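Local coordinates for protein Cif-like 1 (Burkholderia cenocepacia, PDB 7JQY) that probably hydrolyses epoxides as a Cif-like enzyme of the alpha/beta hydrolase fold and assembles into an octamer, at residues B[169-180]-B[221-232]. The protein carries 1 engineered substitution. Sequence-based numbering, arbitrary orientation.
Sequences HFGLHQQRDIAE and LRAGFELYRAFP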
ATOM      1  N   HIS B 169     -23.934  -8.833  10.330  1.00 39.55           N
ATOM      2  CA  HIS B 169     -23.462  -8.141   9.142  1.00 41.01           C
ATOM      3  C   HIS B 169     -24.555  -7.350   8.437  1.00 41.54           C
ATOM      4  O   HIS B 169     -24.239  -6.572   7.532  1.00 42.36           O
ATOM      5  CB  HIS B 169     -22.826  -9.156   8.185  1.00 38.00           C
ATOM      6  CG  HIS B 169     -23.769 -10.219   7.719  1.00 40.28           C
ATOM      7  ND1 HIS B 169     -24.279 -11.187   8.559  1.00 38.37           N
ATOM      8  CD2 HIS B 169     -24.294 -10.466   6.494  1.00 37.81           C
ATOM      9  CE1 HIS B 169     -25.085 -11.980   7.874  1.00 39.72           C
ATOM     10  NE2 HIS B 169     -25.111 -11.564   6.616  1.00 39.56           N
ATOM     11  N   PHE B 170     -25.821  -7.538   8.816  1.00 40.62           N
ATOM     12  CA  PHE B 170     -26.900  -6.751   8.228  1.00 41.21           C
ATOM     13  C   PHE B 170     -26.638  -5.261   8.409  1.00 45.14           C
ATOM     14  O   PHE B 170     -26.815  -4.466   7.478  1.00 42.55           O
ATOM     15  CB  PHE B 170     -28.243  -7.131   8.859  1.00 41.59           C
ATOM     16  CG  PHE B 170     -28.845  -8.402   8.318  1.00 42.10           C
ATOM     17  CD1 PHE B 170     -28.054  -9.368   7.717  1.00 39.55           C
ATOM     18  CD2 PHE B 170     -30.208  -8.629   8.416  1.00 40.51           C
ATOM     19  CE1 PHE B 170     -28.613 -10.535   7.220  1.00 40.17           C
ATOM     20  CE2 PHE B 170     -30.772  -9.790   7.920  1.00 41.66           C
ATOM     21  CZ  PHE B 170     -29.974 -10.745   7.322  1.00 43.00           C
ATOM     22  N   GLY B 171     -26.235  -4.862   9.618  1.00 41.75           N
ATOM     23  CA  GLY B 171     -25.948  -3.457   9.859  1.00 41.16           C
ATOM     24  C   GLY B 171     -24.834  -2.922   8.974  1.00 43.84           C
ATOM     25  O   GLY B 171     -25.005  -1.915   8.284  1.00 41.55           O
ATOM     26  N   LEU B 172     -23.673  -3.585   8.994  1.00 43.46           N
ATOM     27  CA  LEU B 172     -22.532  -3.107   8.218  1.00 43.47           C
ATOM     28  C   LEU B 172     -22.866  -3.039   6.736  1.00 40.92           C
ATOM     29  O   LEU B 172     -22.589  -2.038   6.072  1.00 40.41           O
ATOM     30  CB  LEU B 172     -21.316  -4.007   8.449  1.00 41.62           C
ATOM     31  CG  LEU B 172     -20.157  -3.743   7.482  1.00 40.26           C
ATOM     32  CD1 LEU B 172     -19.585  -2.352   7.700  1.00 40.64           C
ATOM     33  CD2 LEU B 172     -19.064  -4.801   7.599  1.00 38.24           C
ATOM     34  N   HIS B 173     -23.454  -4.106   6.196  1.00 40.98           N
ATOM     35  CA  HIS B 173     -23.759  -4.127   4.774  1.00 41.10           C
ATOM     36  C   HIS B 173     -24.741  -3.032   4.399  1.00 44.05           C
ATOM     37  O   HIS B 173     -24.753  -2.577   3.252  1.00 40.18           O
ATOM     38  CB  HIS B 173     -24.305  -5.491   4.375  1.00 40.42           C
ATOM     39  CG  HIS B 173     -23.273  -6.572   4.396  1.00 35.52           C
ATOM     40  ND1 HIS B 173     -23.494  -7.820   3.860  1.00 34.20           N
ATOM     41  CD2 HIS B 173     -22.013  -6.588   4.893  1.00 36.09           C
ATOM     42  CE1 HIS B 173     -22.416  -8.564   4.029  1.00 35.82           C
ATOM     43  NE2 HIS B 173     -21.501  -7.839   4.649  1.00 35.51           N
ATOM     44  N   GLN B 174     -25.551  -2.575   5.348  1.00 41.68           N
ATOM     45  CA  GLN B 174     -26.513  -1.530   5.038  1.00 42.51           C
ATOM     46  C   GLN B 174     -25.920  -0.132   5.123  1.00 39.56           C
ATOM     47  O   GLN B 174     -26.634   0.832   4.835  1.00 39.33           O
ATOM     48  CB  GLN B 174     -27.734  -1.647   5.954  1.00 40.49           C
ATOM     49  CG  GLN B 174     -28.721  -2.708   5.511  1.00 44.28           C
ATOM     50  CD  GLN B 174     -29.775  -3.004   6.573  1.00 44.52           C
ATOM     51  OE1 GLN B 174     -29.632  -2.606   7.722  1.00 45.87           O
ATOM     52  NE2 GLN B 174     -30.819  -3.722   6.190  1.00 44.83           N
ATOM     53  N   GLN B 175     -24.642   0.005   5.475  1.00 39.51           N
ATOM     54  CA  GLN B 175     -23.968   1.307   5.497  1.00 39.51           C
ATOM     55  C   GLN B 175     -23.392   1.612   4.108  1.00 42.57           C
ATOM     56  O   GLN B 175     -22.327   1.110   3.734  1.00 41.04           O
ATOM     57  CB  GLN B 175     -22.879   1.320   6.565  1.00 41.24           C
ATOM     58  CG  GLN B 175     -23.358   0.897   7.958  1.00 43.24           C
ATOM     59  CD  GLN B 175     -24.621   1.624   8.397  1.00 44.30           C
ATOM     60  OE1 GLN B 175     -24.604   2.836   8.631  1.00 47.20           O
ATOM     61  NE2 GLN B 175     -25.727   0.892   8.491  1.00 42.01           N
ATOM     62  N   ARG B 176     -24.083   2.461   3.347  1.00 41.97           N
ATOM     63  CA  ARG B 176     -23.632   2.793   2.003  1.00 41.69           C
ATOM     64  C   ARG B 176     -22.269   3.474   2.055  1.00 41.54           C
ATOM     65  O   ARG B 176     -22.040   4.370   2.872  1.00 40.30           O
ATOM     66  CB  ARG B 176     -24.656   3.693   1.306  1.00 42.33           C
ATOM     67  CG  ARG B 176     -24.380   3.911  -0.200  1.00 42.30           C
ATOM     68  CD  ARG B 176     -25.584   4.483  -0.926  1.00 41.47           C
ATOM     69  NE  ARG B 176     -26.609   3.481  -1.205  1.00 45.02           N
ATOM     70  CZ  ARG B 176     -27.771   3.409  -0.560  1.00 46.15           C
ATOM     71  NH1 ARG B 176     -28.050   4.280   0.401  1.00 45.34           N
ATOM     72  NH2 ARG B 176     -28.656   2.474  -0.875  1.00 45.72           N
ATOM     73  N   ASP B 177     -21.361   3.014   1.190  1.00 40.51           N
ATOM     74  CA  ASP B 177     -20.001   3.528   1.025  1.00 39.05           C
ATOM     75  C   ASP B 177     -19.062   3.121   2.150  1.00 41.04           C
ATOM     76  O   ASP B 177     -17.884   2.834   1.902  1.00 39.09           O
ATOM     77  CB  ASP B 177     -20.015   5.052   0.869  1.00 38.41           C
ATOM     78  CG  ASP B 177     -21.034   5.507  -0.144  1.00 42.98           C
ATOM     79  OD1 ASP B 177     -21.856   6.377   0.198  1.00 43.11           O
ATOM     80  OD2 ASP B 177     -21.018   4.979  -1.285  1.00 46.09           O
ATOM     81  N   ILE B 178     -19.551   3.089   3.392  1.00 39.17           N
ATOM     82  CA  ILE B 178     -18.678   2.677   4.484  1.00 38.41           C
ATOM     83  C   ILE B 178     -18.274   1.220   4.302  1.00 36.16           C
ATOM     84  O   ILE B 178     -17.098   0.861   4.445  1.00 35.56           O
ATOM     85  CB  ILE B 178     -19.365   2.888   5.850  1.00 40.07           C
ATOM     86  CG1 ILE B 178     -19.470   4.377   6.188  1.00 42.23           C
ATOM     87  CG2 ILE B 178     -18.609   2.131   6.929  1.00 36.82           C
ATOM     88  CD1 ILE B 178     -18.135   5.067   6.355  1.00 44.80           C
ATOM     89  N   ALA B 179     -19.254   0.363   3.985  1.00 36.54           N
ATOM     90  CA  ALA B 179     -18.992  -1.061   3.786  1.00 34.61           C
ATOM     91  C   ALA B 179     -18.021  -1.294   2.636  1.00 39.12           C
ATOM     92  O   ALA B 179     -17.082  -2.095   2.754  1.00 36.59           O
ATOM     93  CB  ALA B 179     -20.308  -1.796   3.529  1.00 34.50           C
ATOM     94  N   GLU B 180     -18.232  -0.597   1.506  1.00 34.41           N
ATOM     95  CA  GLU B 180     -17.334  -0.740   0.361  1.00 37.14           C
ATOM     96  C   GLU B 180     -15.934  -0.255   0.701  1.00 36.16           C
ATOM     97  O   GLU B 180     -14.941  -0.905   0.365  1.00 34.85           O
ATOM     98  CB  GLU B 180     -17.893   0.023  -0.847  1.00 34.10           C
ATOM     99  CG  GLU B 180     -19.161  -0.598  -1.419  1.00 33.18           C
ATOM    100  CD  GLU B 180     -20.436  -0.050  -0.788  1.00 38.08           C
ATOM    101  OE1 GLU B 180     -20.414   0.290   0.421  1.00 40.91           O
ATOM    102  OE2 GLU B 180     -21.474   0.022  -1.490  1.00 39.38           O
ATOM    103  N   LEU B 221     -18.947  -5.529  -4.919  1.00 35.35           N
ATOM    104  CA  LEU B 221     -19.245  -5.277  -3.511  1.00 34.04           C
ATOM    105  C   LEU B 221     -20.475  -4.393  -3.376  1.00 37.07           C
ATOM    106  O   LEU B 221     -21.410  -4.716  -2.628  1.00 34.84           O
ATOM    107  CB  LEU B 221     -18.051  -4.611  -2.826  1.00 30.46           C
ATOM    108  CG  LEU B 221     -16.848  -5.439  -2.401  1.00 34.69           C
ATOM    109  CD1 LEU B 221     -15.859  -4.517  -1.709  1.00 30.88           C
ATOM    110  CD2 LEU B 221     -17.266  -6.594  -1.457  1.00 31.32           C
ATOM    111  N   ARG B 222     -20.493  -3.274  -4.114  1.00 33.28           N
ATOM    112  CA  ARG B 222     -21.613  -2.342  -4.052  1.00 36.11           C
ATOM    113  C   ARG B 222     -22.919  -3.038  -4.388  1.00 37.02           C
ATOM    114  O   ARG B 222     -23.901  -2.940  -3.643  1.00 37.78           O
ATOM    115  CB  ARG B 222     -21.390  -1.168  -5.022  1.00 37.35           C
ATOM    116  CG  ARG B 222     -22.665  -0.382  -5.289  1.00 34.08           C
ATOM    117  CD  ARG B 222     -22.489   0.755  -6.309  1.00 38.05           C
ATOM    118  NE  ARG B 222     -22.325   0.270  -7.676  1.00 35.99           N
ATOM    119  CZ  ARG B 222     -23.307  -0.249  -8.403  1.00 39.60           C
ATOM    120  NH1 ARG B 222     -24.524  -0.358  -7.887  1.00 41.90           N
ATOM    121  NH2 ARG B 222     -23.082  -0.653  -9.650  1.00 41.40           N
ATOM    122  N   ALA B 223     -22.940  -3.763  -5.505  1.00 37.16           N
ATOM    123  CA  ALA B 223     -24.167  -4.423  -5.929  1.00 36.01           C
ATOM    124  C   ALA B 223     -24.609  -5.454  -4.903  1.00 36.89           C
ATOM    125  O   ALA B 223     -25.808  -5.610  -4.645  1.00 36.46           O
ATOM    126  CB  ALA B 223     -23.968  -5.085  -7.289  1.00 37.69           C
ATOM    127  N   GLY B 224     -23.658  -6.190  -4.332  1.00 36.72           N
ATOM    128  CA  GLY B 224     -24.014  -7.154  -3.297  1.00 36.07           C
ATOM    129  C   GLY B 224     -24.619  -6.496  -2.071  1.00 35.58           C
ATOM    130  O   GLY B 224     -25.633  -6.955  -1.548  1.00 39.22           O
ATOM    131  N   PHE B 225     -24.050  -5.364  -1.641  1.00 37.91           N
ATOM    132  CA  PHE B 225     -24.543  -4.698  -0.438  1.00 39.88           C
ATOM    133  C   PHE B 225     -25.899  -4.039  -0.660  1.00 41.55           C
ATOM    134  O   PHE B 225     -26.656  -3.855   0.301  1.00 40.39           O
ATOM    135  CB  PHE B 225     -23.526  -3.666   0.048  1.00 39.36           C
ATOM    136  CG  PHE B 225     -22.252  -4.272   0.555  1.00 39.16           C
ATOM    137  CD1 PHE B 225     -22.259  -5.522   1.158  1.00 38.75           C
ATOM    138  CD2 PHE B 225     -21.045  -3.600   0.414  1.00 37.56           C
ATOM    139  CE1 PHE B 225     -21.080  -6.089   1.627  1.00 37.35           C
ATOM    140  CE2 PHE B 225     -19.867  -4.162   0.869  1.00 36.62           C
ATOM    141  CZ  PHE B 225     -19.886  -5.409   1.479  1.00 36.74           C
ATOM    142  N   GLU B 226     -26.206  -3.644  -1.900  1.00 39.16           N
ATOM    143  CA  GLU B 226     -27.512  -3.074  -2.211  1.00 40.10           C
ATOM    144  C   GLU B 226     -28.640  -4.090  -2.064  1.00 41.07           C
ATOM    145  O   GLU B 226     -29.800  -3.693  -1.888  1.00 41.24           O
ATOM    146  CB  GLU B 226     -27.512  -2.508  -3.636  1.00 40.37           C
ATOM    147  CG  GLU B 226     -26.603  -1.298  -3.839  1.00 36.85           C
ATOM    148  CD  GLU B 226     -27.075  -0.059  -3.096  1.00 41.02           C
ATOM    149  OE1 GLU B 226     -28.302   0.096  -2.912  1.00 46.56           O
ATOM    150  OE2 GLU B 226     -26.223   0.762  -2.693  1.00 43.14           O
ATOM    151  N   LEU B 227     -28.336  -5.386  -2.144  1.00 37.53           N
ATOM    152  CA  LEU B 227     -29.344  -6.382  -1.805  1.00 41.08           C
ATOM    153  C   LEU B 227     -29.784  -6.224  -0.356  1.00 40.62           C
ATOM    154  O   LEU B 227     -30.980  -6.295  -0.050  1.00 38.35           O
ATOM    155  CB  LEU B 227     -28.794  -7.793  -2.021  1.00 40.53           C
ATOM    156  CG  LEU B 227     -28.197  -8.112  -3.388  1.00 40.58           C
ATOM    157  CD1 LEU B 227     -27.337  -9.385  -3.349  1.00 34.98           C
ATOM    158  CD2 LEU B 227     -29.338  -8.262  -4.346  1.00 37.02           C
ATOM    159  N   TYR B 228     -28.823  -5.974   0.540  1.00 39.88           N
ATOM    160  CA  TYR B 228     -29.090  -5.773   1.961  1.00 43.21           C
ATOM    161  C   TYR B 228     -29.682  -4.397   2.238  1.00 44.46           C
ATOM    162  O   TYR B 228     -30.474  -4.238   3.175  1.00 42.05           O
ATOM    163  CB  TYR B 228     -27.798  -5.965   2.761  1.00 40.27           C
ATOM    164  CG  TYR B 228     -27.267  -7.389   2.730  1.00 40.80           C
ATOM    165  CD1 TYR B 228     -27.468  -8.245   3.802  1.00 43.79           C
ATOM    166  CD2 TYR B 228     -26.564  -7.875   1.627  1.00 40.93           C
ATOM    167  CE1 TYR B 228     -27.000  -9.545   3.784  1.00 42.50           C
ATOM    168  CE2 TYR B 228     -26.085  -9.173   1.600  1.00 40.66           C
ATOM    169  CZ  TYR B 228     -26.308 -10.004   2.686  1.00 41.61           C
ATOM    170  OH  TYR B 228     -25.845 -11.297   2.675  1.00 40.91           O
ATOM    171  N   ARG B 229     -29.296  -3.387   1.456  1.00 43.85           N
ATOM    172  CA  ARG B 229     -29.860  -2.060   1.653  1.00 43.56           C
ATOM    173  C   ARG B 229     -31.314  -2.007   1.217  1.00 42.88           C
ATOM    174  O   ARG B 229     -32.039  -1.094   1.623  1.00 48.39           O
ATOM    175  CB  ARG B 229     -29.023  -1.025   0.916  1.00 44.41           C
ATOM    176  CG  ARG B 229     -27.689  -0.788   1.580  1.00 44.07           C
ATOM    177  CD  ARG B 229     -26.615  -0.410   0.570  1.00 41.98           C
ATOM    178  NE  ARG B 229     -25.290  -0.611   1.146  1.00 41.47           N
ATOM    179  CZ  ARG B 229     -24.147  -0.381   0.510  1.00 41.53           C
ATOM    180  NH1 ARG B 229     -24.156   0.069  -0.753  1.00 41.47           N
ATOM    181  NH2 ARG B 229     -22.993  -0.606   1.133  1.00 39.76           N
ATOM    182  N   ALA B 230     -31.758  -2.987   0.436  1.00 44.22           N
ATOM    183  CA  ALA B 230     -33.149  -3.109   0.020  1.00 45.39           C
ATOM    184  C   ALA B 230     -34.006  -3.926   0.990  1.00 42.79           C
ATOM    185  O   ALA B 230     -35.196  -4.113   0.720  1.00 41.61           O
ATOM    186  CB  ALA B 230     -33.229  -3.751  -1.367  1.00 37.99           C
ATOM    187  N   PHE B 231     -33.438  -4.459   2.079  1.00 43.77           N
ATOM    188  CA  PHE B 231     -34.227  -5.284   3.003  1.00 45.40           C
ATOM    189  C   PHE B 231     -35.499  -4.606   3.509  1.00 45.16           C
ATOM    190  O   PHE B 231     -36.555  -5.260   3.501  1.00 48.46           O
ATOM    191  CB  PHE B 231     -33.362  -5.746   4.187  1.00 42.76           C
ATOM    192  CG  PHE B 231     -32.514  -6.954   3.894  1.00 43.40           C
ATOM    193  CD1 PHE B 231     -32.663  -7.662   2.708  1.00 45.84           C
ATOM    194  CD2 PHE B 231     -31.533  -7.352   4.785  1.00 40.04           C
ATOM    195  CE1 PHE B 231     -31.864  -8.768   2.435  1.00 41.95           C
ATOM    196  CE2 PHE B 231     -30.734  -8.454   4.523  1.00 40.67           C
ATOM    197  CZ  PHE B 231     -30.894  -9.163   3.347  1.00 42.09           C
ATOM    198  N   PRO B 232     -35.494  -3.334   3.944  1.00 43.63           N
ATOM    199  CA  PRO B 232     -36.769  -2.742   4.401  1.00 48.34           C
ATOM    200  C   PRO B 232     -37.865  -2.787   3.351  1.00 48.23           C
ATOM    201  O   PRO B 232     -39.006  -3.160   3.660  1.00 49.59           O
ATOM    202  CB  PRO B 232     -36.391  -1.293   4.757  1.00 48.29           C
ATOM    203  CG  PRO B 232     -34.920  -1.221   4.760  1.00 45.85           C
ATOM    204  CD  PRO B 232     -34.331  -2.524   4.349  1.00 43.19           C
TER
HETATM  205  O   HOH W   1     -26.653 -13.224   4.436  1.00 41.34           O
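Arg-229 and Glu-180 form an end-on salt bridge: NH1 of Arg-229 meets OE2 of Glu-180 at 2.8 Å, and NH2 meets OE1. Glu-180 reaches it through a bend at chi2 (90°), its side chain set among Leu-221, Arg-222, Phe-225 and Arg-229. NE of Arg-229 bonds His-173 O at 2.9 Å, in the carbonyl plane. Phe-225 CB and Arg-176 CA lie over opposite faces of the guanidinium, which together with the carboxylate bonds in its plane probably limits its rotation. Arg-176 grips Glu-226 side-on. Arg-176 NE bonds Glu-226 OE2 at 3.1 Å, and Arg-176 NH2 bonds OE1, each oxygen using its syn lone pair. Glu-226 OE2 also takes Arg-229 NH1 from above the carboxylate plane. It therefore links the two arginines and probably offsets their like charges.

Both segments belong to the mainly helical region between strands 140-146 and 250-255 of the alpha/beta hydrolase fold, the usual place of the cap. Helices 169-173 and 221-229 cross at -118°. Nearby, Arg-222 forms a salt bridge with Asp-177 of a second subunit, and Asp-177 one with Arg-222 of that subunit.

His-169, Phe-170, His-173, Phe-225, Tyr-228 and Phe-231 form an aromatic cluster. The His-173 ring points its edge at the Tyr-228 face, ND1 over the centre, with planes at 88°. Its NE2 is hydrogen-bonded to Tyr-190 OH. Phe-225 CE1 lies over one His-173 face, 3.4 Å from CD2 of His-173. Phe-170 turns its ring face to the edge of Phe-231 and, in an offset edge-to-face pair, to that of Tyr-228. A water joins His-169 NE2 to Tyr-228 OH.

Gln-174, extended beyond CG, donates from NE2 to Tyr-228 O at 3.1 Å. Phe-231 N reaches Tyr-228 O from the other side of the carbonyl plane.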